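PDB 1YC9: multidrug resistance protein from Vibrio cholerae, which probably serves as the trimeric outer membrane channel of a multidrug efflux system and could be involved in resistance to puromycin, acriflavine and tetraphenylarsonium chloride. Local coordinates for residues 59-70 against 118-129; 272-283 against 327-338. The protein carries 1 engineered substitution. All coordinates share one frame; numbering follows the deposited sequence. Where two conformers were deposited one is given.

Contact 1. Residues 59-70 against 118-129; sequences AQGFARQAGAIR and NRAAVVAATSEL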
loop_
_atom_site.group_PDB
_atom_site.type_symbol
_atom_site.label_atom_id
_atom_site.label_comp_id
_atom_site.label_asym_id
_atom_site.label_seq_id
_atom_site.Cartn_x
_atom_site.Cartn_y
_atom_site.Cartn_z
ATOM N N ALA A 59 -14.511 -7.271 14.763
ATOM C CA ALA A 59 -13.844 -8.444 15.327
ATOM C C ALA A 59 -14.681 -9.039 16.479
ATOM O O ALA A 59 -14.707 -10.253 16.670
ATOM C CB ALA A 59 -12.469 -8.072 15.829
ATOM N N GLN A 60 -15.355 -8.177 17.235
ATOM C CA GLN A 60 -16.256 -8.619 18.287
ATOM C C GLN A 60 -17.406 -9.435 17.713
ATOM O O GLN A 60 -17.739 -10.515 18.189
ATOM C CB GLN A 60 -16.768 -7.432 19.129
ATOM C CG GLN A 60 -15.660 -6.754 19.996
ATOM C CD GLN A 60 -16.096 -5.407 20.571
ATOM O OE1 GLN A 60 -17.091 -4.875 20.145
ATOM N NE2 GLN A 60 -15.325 -4.863 21.518
ATOM N N GLY A 61 -18.047 -8.901 16.674
ATOM C CA GLY A 61 -19.067 -9.650 15.964
ATOM C C GLY A 61 -18.588 -10.938 15.369
ATOM O O GLY A 61 -19.321 -11.929 15.400
ATOM N N PHE A 62 -17.379 -10.968 14.849
ATOM C CA PHE A 62 -16.850 -12.184 14.255
ATOM C C PHE A 62 -16.658 -13.225 15.371
ATOM O O PHE A 62 -17.010 -14.380 15.196
ATOM C CB PHE A 62 -15.565 -11.966 13.521
ATOM C CG PHE A 62 -14.977 -13.280 12.957
ATOM C CD1 PHE A 62 -15.535 -13.888 11.823
ATOM C CD2 PHE A 62 -13.945 -13.915 13.603
ATOM C CE1 PHE A 62 -15.016 -15.100 11.313
ATOM C CE2 PHE A 62 -13.412 -15.158 13.128
ATOM C CZ PHE A 62 -13.952 -15.738 11.983
ATOM N N ALA A 63 -16.133 -12.783 16.507
ATOM C CA ALA A 63 -15.914 -13.670 17.630
ATOM C C ALA A 63 -17.224 -14.247 18.136
ATOM O O ALA A 63 -17.335 -15.432 18.464
ATOM C CB ALA A 63 -15.172 -12.938 18.776
ATOM N N ARG A 64 -18.241 -13.408 18.231
ATOM C CA ARG A 64 -19.562 -13.845 18.596
ATOM C C ARG A 64 -20.096 -14.925 17.634
ATOM O O ARG A 64 -20.643 -15.945 18.060
ATOM C CB ARG A 64 -20.518 -12.648 18.572
ATOM C CG ARG A 64 -21.936 -13.003 18.985
ATOM C CD ARG A 64 -22.167 -13.082 20.470
ATOM N NE ARG A 64 -23.575 -12.903 20.800
ATOM C CZ ARG A 64 -24.393 -13.853 21.275
ATOM N NH1 ARG A 64 -25.661 -13.533 21.557
ATOM N NH2 ARG A 64 -23.972 -15.086 21.541
ATOM N N GLN A 65 -20.023 -14.648 16.308
ATOM C CA GLN A 65 -20.424 -15.625 15.315
ATOM C C GLN A 65 -19.676 -16.962 15.482
ATOM O O GLN A 65 -20.295 -18.024 15.429
ATOM C CB GLN A 65 -20.132 -15.105 13.905
ATOM C CG GLN A 65 -20.893 -13.872 13.510
ATOM C CD GLN A 65 -20.507 -13.471 12.016
ATOM O OE1 GLN A 65 -20.511 -14.321 11.160
ATOM N NE2 GLN A 65 -20.037 -12.262 11.815
ATOM N N ALA A 66 -18.353 -16.899 15.705
ATOM C CA ALA A 66 -17.543 -18.114 15.850
ATOM C C ALA A 66 -17.977 -18.926 17.054
ATOM O O ALA A 66 -18.084 -20.126 16.979
ATOM C CB ALA A 66 -16.102 -17.790 15.974
ATOM N N GLY A 67 -18.184 -18.269 18.196
ATOM C CA GLY A 67 -18.620 -18.969 19.394
ATOM C C GLY A 67 -19.898 -19.770 19.233
ATOM O O GLY A 67 -20.083 -20.808 19.905
ATOM N N ALA A 68 -20.794 -19.344 18.303
ATOM C CA ALA A 68 -21.980 -20.107 17.973
ATOM C C ALA A 68 -21.714 -21.536 17.533
ATOM O O ALA A 68 -22.550 -22.421 17.664
ATOM C CB ALA A 68 -22.791 -19.373 16.866
ATOM N N ILE A 69 -20.538 -21.819 17.014
ATOM C CA ILE A 69 -20.258 -23.178 16.576
ATOM C C ILE A 69 -20.284 -24.197 17.733
ATOM O O ILE A 69 -20.468 -25.383 17.521
ATOM C CB ILE A 69 -18.876 -23.206 15.875
ATOM C CG1 ILE A 69 -18.709 -24.432 14.998
ATOM C CG2 ILE A 69 -17.717 -23.122 16.798
ATOM C CD1 ILE A 69 -17.367 -24.388 14.222
ATOM N N ARG A 70 -20.086 -23.711 18.954
ATOM C CA ARG A 70 -20.108 -24.603 20.120
ATOM C C ARG A 70 -21.492 -24.703 20.793
ATOM O O ARG A 70 -21.675 -25.492 21.713
ATOM C CB ARG A 70 -19.064 -24.157 21.111
ATOM C CG ARG A 70 -17.646 -24.112 20.591
ATOM C CD ARG A 70 -16.637 -23.843 21.604
ATOM N NE ARG A 70 -16.591 -25.008 22.466
ATOM C CZ ARG A 70 -15.875 -25.107 23.561
ATOM N NH1 ARG A 70 -15.114 -24.072 23.948
ATOM N NH2 ARG A 70 -15.983 -26.246 24.255
ATOM N N ASN A 118 -14.023 -27.603 17.053
ATOM C CA ASN A 118 -14.862 -26.420 17.194
ATOM C C ASN A 118 -14.330 -25.535 18.318
ATOM O O ASN A 118 -14.309 -24.324 18.218
ATOM C CB ASN A 118 -16.326 -26.808 17.429
ATOM C CG ASN A 118 -16.938 -27.543 16.262
ATOM O OD1 ASN A 118 -16.382 -27.530 15.170
ATOM N ND2 ASN A 118 -18.133 -28.135 16.468
ATOM N N ARG A 119 -13.868 -26.137 19.394
ATOM C CA ARG A 119 -13.207 -25.355 20.387
ATOM C C ARG A 119 -12.026 -24.588 19.777
ATOM O O ARG A 119 -11.826 -23.422 20.057
ATOM C CB ARG A 119 -12.705 -26.252 21.504
ATOM C CG ARG A 119 -12.080 -25.431 22.600
ATOM C CD ARG A 119 -11.736 -26.256 23.819
ATOM N NE ARG A 119 -10.694 -27.206 23.475
ATOM C CZ ARG A 119 -10.130 -28.036 24.339
ATOM N NH1 ARG A 119 -10.495 -28.020 25.608
ATOM N NH2 ARG A 119 -9.192 -28.876 23.928
ATOM N N ALA A 120 -11.214 -25.247 18.917
ATOM C CA ALA A 120 -10.077 -24.573 18.336
ATOM C C ALA A 120 -10.510 -23.403 17.478
ATOM O O ALA A 120 -9.840 -22.371 17.405
ATOM C CB ALA A 120 -9.226 -25.598 17.462
ATOM N N ALA A 121 -11.658 -23.546 16.859
ATOM C CA ALA A 121 -12.230 -22.485 16.031
ATOM C C ALA A 121 -12.545 -21.287 16.889
ATOM O O ALA A 121 -12.239 -20.147 16.525
ATOM C CB ALA A 121 -13.445 -22.963 15.334
ATOM N N VAL A 122 -13.104 -21.544 18.064
ATOM C CA VAL A 122 -13.403 -20.420 18.940
ATOM C C VAL A 122 -12.150 -19.806 19.522
ATOM O O VAL A 122 -12.061 -18.596 19.557
ATOM C CB VAL A 122 -14.411 -20.807 20.030
ATOM C CG1 VAL A 122 -14.665 -19.649 20.971
ATOM C CG2 VAL A 122 -15.631 -21.287 19.372
ATOM N N VAL A 123 -11.156 -20.603 19.889
ATOM C CA VAL A 123 -9.881 -20.053 20.317
ATOM C C VAL A 123 -9.185 -19.180 19.264
ATOM O O VAL A 123 -8.644 -18.124 19.574
ATOM C CB VAL A 123 -8.915 -21.137 20.791
ATOM C CG1 VAL A 123 -7.589 -20.527 21.141
ATOM C CG2 VAL A 123 -9.514 -21.832 22.033
ATOM N N ALA A 124 -9.282 -19.612 18.020
ATOM C CA ALA A 124 -8.761 -18.851 16.911
ATOM C C ALA A 124 -9.487 -17.530 16.787
ATOM O O ALA A 124 -8.861 -16.500 16.674
ATOM C CB ALA A 124 -8.878 -19.661 15.616
ATOM N N ALA A 125 -10.811 -17.565 16.906
ATOM C CA ALA A 125 -11.595 -16.345 16.765
ATOM C C ALA A 125 -11.366 -15.345 17.943
ATOM O O ALA A 125 -11.346 -14.123 17.747
ATOM C CB ALA A 125 -13.065 -16.699 16.678
ATOM N N THR A 126 -11.215 -15.865 19.131
ATOM C CA THR A 126 -10.966 -15.023 20.281
ATOM C C THR A 126 -9.536 -14.472 20.272
ATOM O O THR A 126 -9.284 -13.392 20.792
ATOM C CB THR A 126 -11.219 -15.764 21.590
ATOM O OG1 THR A 126 -10.384 -16.916 21.678
ATOM C CG2 THR A 126 -12.607 -16.300 21.630
ATOM N N SER A 127 -8.596 -15.241 19.674
ATOM C CA SER A 127 -7.244 -14.785 19.486
ATOM C C SER A 127 -7.235 -13.662 18.481
ATOM O O SER A 127 -6.497 -12.701 18.657
ATOM C CB SER A 127 -6.333 -15.941 19.041
ATOM O OG SER A 127 -6.282 -16.908 20.045
ATOM N N GLU A 128 -8.049 -13.763 17.433
ATOM C CA GLU A 128 -8.202 -12.665 16.491
ATOM C C GLU A 128 -8.793 -11.452 17.139
ATOM O O GLU A 128 -8.419 -10.314 16.860
ATOM C CB GLU A 128 -9.073 -13.038 15.271
ATOM C CG GLU A 128 -8.322 -14.036 14.389
ATOM C CD GLU A 128 -7.164 -13.445 13.573
ATOM O OE1 GLU A 128 -6.916 -12.181 13.624
ATOM O OE2 GLU A 128 -6.491 -14.282 12.867
ATOM N N LEU A 129 -9.717 -11.693 18.037
ATOM C CA LEU A 129 -10.283 -10.545 18.753
ATOM C C LEU A 129 -9.218 -9.876 19.622
ATOM O O LEU A 129 -9.137 -8.661 19.706
ATOM C CB LEU A 129 -11.487 -10.988 19.575
ATOM C CG LEU A 129 -12.093 -9.909 20.487
ATOM C CD1 LEU A 129 -12.510 -8.701 19.662
ATOM C CD2 LEU A 129 -13.278 -10.469 21.264
HETATM O O HOH W 1 -12.462 -11.683 15.933
HETATM O O HOH W 2 -19.595 -27.950 18.723
#
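Helix 59-67 lies antiparallel to helix 118-129 (171° between their directions, axes 8.7 Å apart at closest), with Ala-63 facing Ala-125 and Gly-67 facing Val-122. Small residues let the backbones draw near: Ala-66 CB and Ala-125 CB are squeezed to 3.3 Å, tighter than an ordinary methyl contact. Phe-62, with CG anti to the backbone N (chi1 177°), swings its ring across so that CE2 lies 3.9 Å from the same Ala-125 CB. At one end Leu-129 forks over the turn from Ala-59 to Ala-63: CD1 touches Ala-59 CB and packs 3.7 Å from Gln-60 CG, while CD2 meets Ala-63 CB. Beside it a water donates to the carbonyls of both helices, 2.8 Å from Ala-59 O and more loosely to Ala-125 O. At the other end Ile-69 carries its CG1-CD1 arm slantwise across the Asn-118 amide, CD1 coming 3.4 Å from OD1; Asn-118 ND2 gives hydrogen bonds to Asp-111 and to a water. Val-122 CG2 is wedged between Ala-66 O, Ile-69 CG2 and Arg-70 CD, the last 3.5 Å away. A bend at chi3 lets Arg-70 set one guanidinium face on Arg-119, NH1 to CG 3.6 Å; the two guanidinium planes stand 80° apart and their charged atoms do not meet. Gln-65 and Arg-64 pack against a second subunit. Such antiparallel helix packing builds the alpha-barrel of the outer membrane factor family, here where its helices give way to the strands of the beta-barrel.

Contact 2. Residues 272-283 against 327-338; sequences AAQQVGIAQAQF and LEGQLTSAEARY
One face of the Phe-283 ring receives Leu-327 CB in a CH-pi contact, 3.8 Å from the ring centroid and 24° off the normal, while Gln-280 O lies in plane at the ring's edge. The two segments form an antiparallel helix pair of the outer membrane factor alpha-barrel, 168° between directions and 8.2 Å between axes. The Tyr-338 ring, at the far end, brushes the partner helix at Ala-273, CE2 3.7 Å from Ala-273 CB. In the plane of the Arg-337 guanidinium, at its edge, a water accepts from NE at 2.9 Å and also from Gln-275 NE2; Arg-337 NH1 is salt-bridged to Glu-340. Val-276 is a knob in the hole formed by Leu-331, Ala-334, Glu-335 and Tyr-338. Holding CG1 anti to the backbone N (chi1 170°), it sends CG2 to within 3.4 Å of Ala-334 O and turns CG1 to Leu-331 CD1. That CD1 also packs on Ala-279 CB (3.7 Å) and Gln-280 CG. On one flank a water joins Gln-280 NE2 to Glu-335 OE1, and OE2 pairs with Lys-57 of the third subunit, tying this helix pair to its neighbour. Toward the Tyr-338 end, another water donates to two backbone carbonyls, 2.7 Å from both Ala-272 O and Ala-334 O.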
loop_
_atom_site.group_PDB
_atom_site.type_symbol
_atom_site.label_atom_id
_atom_site.label_comp_id
_atom_site.label_asym_id
_atom_site.label_seq_id
_atom_site.Cartn_x
_atom_site.Cartn_y
_atom_site.Cartn_z
ATOM N N ALA A 272 -3.563 -18.859 14.048
ATOM C CA ALA A 272 -3.055 -19.763 12.978
ATOM C C ALA A 272 -2.713 -21.155 13.471
ATOM O O ALA A 272 -3.005 -22.126 12.793
ATOM C CB ALA A 272 -1.863 -19.129 12.233
ATOM N N ALA A 273 -2.080 -21.273 14.641
ATOM C CA ALA A 273 -1.768 -22.534 15.250
ATOM C C ALA A 273 -3.032 -23.346 15.480
ATOM O O ALA A 273 -3.087 -24.526 15.211
ATOM C CB ALA A 273 -1.009 -22.305 16.610
ATOM N N GLN A 274 -4.070 -22.693 15.994
ATOM C CA GLN A 274 -5.360 -23.332 16.245
ATOM C C GLN A 274 -5.971 -23.830 14.937
ATOM O O GLN A 274 -6.605 -24.890 14.913
ATOM C CB GLN A 274 -6.349 -22.341 16.878
ATOM C CG GLN A 274 -6.034 -21.914 18.367
ATOM C CD GLN A 274 -5.900 -23.084 19.313
ATOM O OE1 GLN A 274 -5.002 -23.127 20.144
ATOM N NE2 GLN A 274 -6.797 -24.013 19.209
ATOM N N GLN A 275 -5.828 -23.037 13.877
ATOM C CA GLN A 275 -6.327 -23.415 12.558
ATOM C C GLN A 275 -5.608 -24.664 11.992
ATOM O O GLN A 275 -6.214 -25.428 11.228
ATOM C CB GLN A 275 -6.316 -22.231 11.594
ATOM C CG GLN A 275 -7.254 -21.134 12.040
ATOM C CD GLN A 275 -7.094 -19.797 11.340
ATOM O OE1 GLN A 275 -8.008 -18.964 11.420
ATOM N NE2 GLN A 275 -5.952 -19.549 10.725
ATOM N N VAL A 276 -4.358 -24.875 12.370
ATOM C CA VAL A 276 -3.640 -26.086 12.029
ATOM C C VAL A 276 -4.337 -27.223 12.749
ATOM O O VAL A 276 -4.558 -28.300 12.177
ATOM C CB VAL A 276 -2.114 -26.015 12.367
ATOM C CG1 VAL A 276 -1.456 -27.357 12.235
ATOM C CG2 VAL A 276 -1.428 -24.998 11.519
ATOM N N GLY A 277 -4.683 -27.005 14.033
ATOM C CA GLY A 277 -5.420 -28.009 14.742
ATOM C C GLY A 277 -6.759 -28.372 14.116
ATOM O O GLY A 277 -7.115 -29.536 14.105
ATOM N N ILE A 278 -7.511 -27.384 13.676
ATOM C CA ILE A 278 -8.767 -27.608 13.014
ATOM C C ILE A 278 -8.526 -28.521 11.816
ATOM O O ILE A 278 -9.303 -29.453 11.570
ATOM C CB ILE A 278 -9.374 -26.299 12.537
ATOM C CG1 ILE A 278 -9.864 -25.425 13.753
ATOM C CG2 ILE A 278 -10.544 -26.522 11.606
ATOM C CD1 ILE A 278 -10.183 -24.018 13.362
ATOM N N ALA A 279 -7.509 -28.190 11.020
ATOM C CA ALA A 279 -7.259 -28.940 9.775
ATOM C C ALA A 279 -6.896 -30.393 10.078
ATOM O O ALA A 279 -7.308 -31.338 9.379
ATOM C CB ALA A 279 -6.147 -28.294 8.937
ATOM N N GLN A 280 -6.119 -30.579 11.122
ATOM C CA GLN A 280 -5.834 -31.922 11.595
ATOM C C GLN A 280 -7.095 -32.681 12.039
ATOM O O GLN A 280 -7.257 -33.855 11.713
ATOM C CB GLN A 280 -4.817 -31.896 12.750
ATOM C CG GLN A 280 -3.377 -31.555 12.325
ATOM C CD GLN A 280 -2.433 -31.277 13.531
ATOM O OE1 GLN A 280 -2.892 -31.107 14.667
ATOM N NE2 GLN A 280 -1.144 -31.153 13.250
ATOM N N ALA A 281 -7.997 -31.989 12.764
ATOM C CA ALA A 281 -9.175 -32.613 13.301
ATOM C C ALA A 281 -10.196 -32.990 12.238
ATOM O O ALA A 281 -11.029 -33.852 12.466
ATOM C CB ALA A 281 -9.813 -31.700 14.335
ATOM N N GLN A 282 -10.094 -32.376 11.073
ATOM C CA GLN A 282 -10.963 -32.702 9.952
ATOM C C GLN A 282 -10.757 -34.109 9.397
ATOM O O GLN A 282 -11.617 -34.636 8.721
ATOM C CB GLN A 282 -10.822 -31.649 8.836
ATOM C CG GLN A 282 -11.527 -30.355 9.176
ATOM C CD GLN A 282 -11.320 -29.274 8.138
ATOM O OE1 GLN A 282 -10.367 -29.333 7.307
ATOM N NE2 GLN A 282 -12.195 -28.291 8.160
ATOM N N PHE A 283 -9.619 -34.718 9.699
ATOM C CA PHE A 283 -9.399 -36.107 9.355
ATOM C C PHE A 283 -10.150 -37.110 10.240
ATOM O O PHE A 283 -10.338 -38.266 9.849
ATOM C CB PHE A 283 -7.912 -36.413 9.389
ATOM C CG PHE A 283 -7.115 -35.800 8.236
ATOM C CD1 PHE A 283 -6.565 -34.550 8.353
ATOM C CD2 PHE A 283 -6.915 -36.517 7.037
ATOM C CE1 PHE A 283 -5.827 -33.982 7.326
ATOM C CE2 PHE A 283 -6.171 -35.976 6.023
ATOM C CZ PHE A 283 -5.610 -34.708 6.169
ATOM N N LEU A 327 -8.601 -32.676 2.213
ATOM C CA LEU A 327 -8.188 -32.572 3.659
ATOM C C LEU A 327 -6.702 -32.302 3.767
ATOM O O LEU A 327 -6.217 -31.554 4.635
ATOM C CB LEU A 327 -8.550 -33.806 4.435
ATOM C CG LEU A 327 -10.058 -34.022 4.556
ATOM C CD1 LEU A 327 -10.302 -35.231 5.389
ATOM C CD2 LEU A 327 -10.847 -32.769 5.006
ATOM N N GLU A 328 -5.942 -32.951 2.873
ATOM C CA GLU A 328 -4.501 -32.899 2.925
ATOM C C GLU A 328 -4.016 -31.502 2.545
ATOM O O GLU A 328 -3.161 -30.940 3.204
ATOM C CB GLU A 328 -3.878 -33.955 1.962
ATOM C CG GLU A 328 -4.218 -35.366 2.320
ATOM C CD GLU A 328 -5.526 -35.880 1.754
ATOM O OE1 GLU A 328 -6.369 -35.113 1.162
ATOM O OE2 GLU A 328 -5.796 -37.044 1.927
ATOM N N GLY A 329 -4.537 -30.986 1.428
ATOM C CA GLY A 329 -4.221 -29.672 0.958
ATOM C C GLY A 329 -4.636 -28.592 1.990
ATOM O O GLY A 329 -3.943 -27.589 2.094
ATOM N N GLN A 330 -5.771 -28.783 2.657
ATOM C CA GLN A 330 -6.250 -27.826 3.648
ATOM C C GLN A 330 -5.287 -27.758 4.821
ATOM O O GLN A 330 -4.979 -26.663 5.306
ATOM C CB GLN A 330 -7.658 -28.239 4.129
ATOM C CG GLN A 330 -8.742 -27.673 3.248
ATOM C CD GLN A 330 -10.173 -27.976 3.718
ATOM O OE1 GLN A 330 -10.501 -27.708 4.851
ATOM N NE2 GLN A 330 -11.005 -28.468 2.837
ATOM N N LEU A 331 -4.760 -28.924 5.194
ATOM C CA LEU A 331 -3.747 -28.999 6.252
ATOM C C LEU A 331 -2.463 -28.309 5.801
ATOM O O LEU A 331 -1.930 -27.490 6.518
ATOM C CB LEU A 331 -3.500 -30.444 6.669
ATOM C CG LEU A 331 -2.438 -30.658 7.730
ATOM C CD1 LEU A 331 -2.732 -29.839 9.032
ATOM C CD2 LEU A 331 -2.293 -32.108 8.062
ATOM N N THR A 332 -1.973 -28.590 4.595
ATOM C CA THR A 332 -0.826 -27.865 4.089
ATOM C C THR A 332 -1.024 -26.333 4.095
ATOM O O THR A 332 -0.143 -25.607 4.506
ATOM C CB THR A 332 -0.461 -28.383 2.659
ATOM O OG1 THR A 332 -0.051 -29.747 2.788
ATOM C CG2 THR A 332 0.720 -27.605 2.091
ATOM N N SER A 333 -2.172 -25.867 3.643
ATOM C CA SER A 333 -2.466 -24.456 3.608
ATOM C C SER A 333 -2.504 -23.883 5.040
ATOM O O SER A 333 -2.007 -22.771 5.255
ATOM C CB SER A 333 -3.754 -24.226 2.845
ATOM O OG SER A 333 -3.483 -24.465 1.470
ATOM N N ALA A 334 -3.046 -24.647 5.976
ATOM C CA ALA A 334 -3.152 -24.167 7.371
ATOM C C ALA A 334 -1.719 -24.122 7.954
ATOM O O ALA A 334 -1.359 -23.174 8.621
ATOM C CB ALA A 334 -4.030 -25.068 8.171
ATOM N N GLU A 335 -0.882 -25.112 7.675
ATOM C CA GLU A 335 0.500 -25.077 8.180
ATOM C C GLU A 335 1.221 -23.882 7.623
ATOM O O GLU A 335 1.925 -23.225 8.335
ATOM C CB GLU A 335 1.309 -26.345 7.839
ATOM C CG GLU A 335 0.810 -27.597 8.511
ATOM C CD GLU A 335 1.436 -28.869 7.958
ATOM O OE1 GLU A 335 1.129 -29.973 8.503
ATOM O OE2 GLU A 335 2.220 -28.766 6.956
ATOM N N ALA A 336 1.045 -23.609 6.333
ATOM C CA ALA A 336 1.641 -22.480 5.668
ATOM C C ALA A 336 1.202 -21.147 6.302
ATOM O O ALA A 336 2.009 -20.250 6.486
ATOM C CB ALA A 336 1.288 -22.485 4.258
ATOM N N ARG A 337 -0.068 -21.036 6.611
ATOM C CA ARG A 337 -0.557 -19.823 7.250
ATOM C C ARG A 337 0.103 -19.671 8.628
ATOM O O ARG A 337 0.488 -18.545 8.980
ATOM C CB ARG A 337 -2.088 -19.816 7.353
ATOM C CG ARG A 337 -2.636 -18.715 8.224
ATOM C CD ARG A 337 -2.266 -17.281 7.789
ATOM N NE ARG A 337 -2.573 -16.315 8.853
ATOM C CZ ARG A 337 -1.831 -15.235 9.190
ATOM N NH1 ARG A 337 -0.755 -14.857 8.491
ATOM N NH2 ARG A 337 -2.264 -14.438 10.190
ATOM N N TYR A 338 0.246 -20.759 9.382
ATOM C CA TYR A 338 0.951 -20.694 10.678
ATOM C C TYR A 338 2.372 -20.218 10.537
ATOM O O TYR A 338 2.849 -19.361 11.274
ATOM C CB TYR A 338 0.922 -22.022 11.391
ATOM C CG TYR A 338 1.711 -22.026 12.646
ATOM C CD1 TYR A 338 2.848 -22.779 12.756
ATOM C CD2 TYR A 338 1.321 -21.240 13.740
ATOM C CE1 TYR A 338 3.594 -22.782 13.891
ATOM C CE2 TYR A 338 2.082 -21.224 14.881
ATOM C CZ TYR A 338 3.207 -22.002 14.965
ATOM O OH TYR A 338 3.973 -22.006 16.111
HETATM O O HOH W 3 -3.202 -21.806 10.077
HETATM O O HOH W 4 -5.011 -17.127 10.258
HETATM O O HOH W 5 -7.804 -30.797 6.727
HETATM O O HOH W 6 0.410 -30.540 10.936
#

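In the fold
From the N terminus, helix 47-67 leads into strands 73-84 and 98-111, and helix 117-183 returns beside it; contact 1 closes this strand hairpin at its base. The chain then passes through helix 189-223, returns to the strands along helix 260-281, makes strands 286-298 and 309-322, and leaves along helix 326-391, where contact 2 closes a second hairpin in the same way. The two loops follow one another without crossing. The centres of contact 1 and contact 2 are about 17 Å apart, and Gln-274 and Ile-278 pack on Ala-120. Helices 117-183 and 260-281 thus join both closures at the end of the four-stranded sheet that this chain contributes to the beta-barrel.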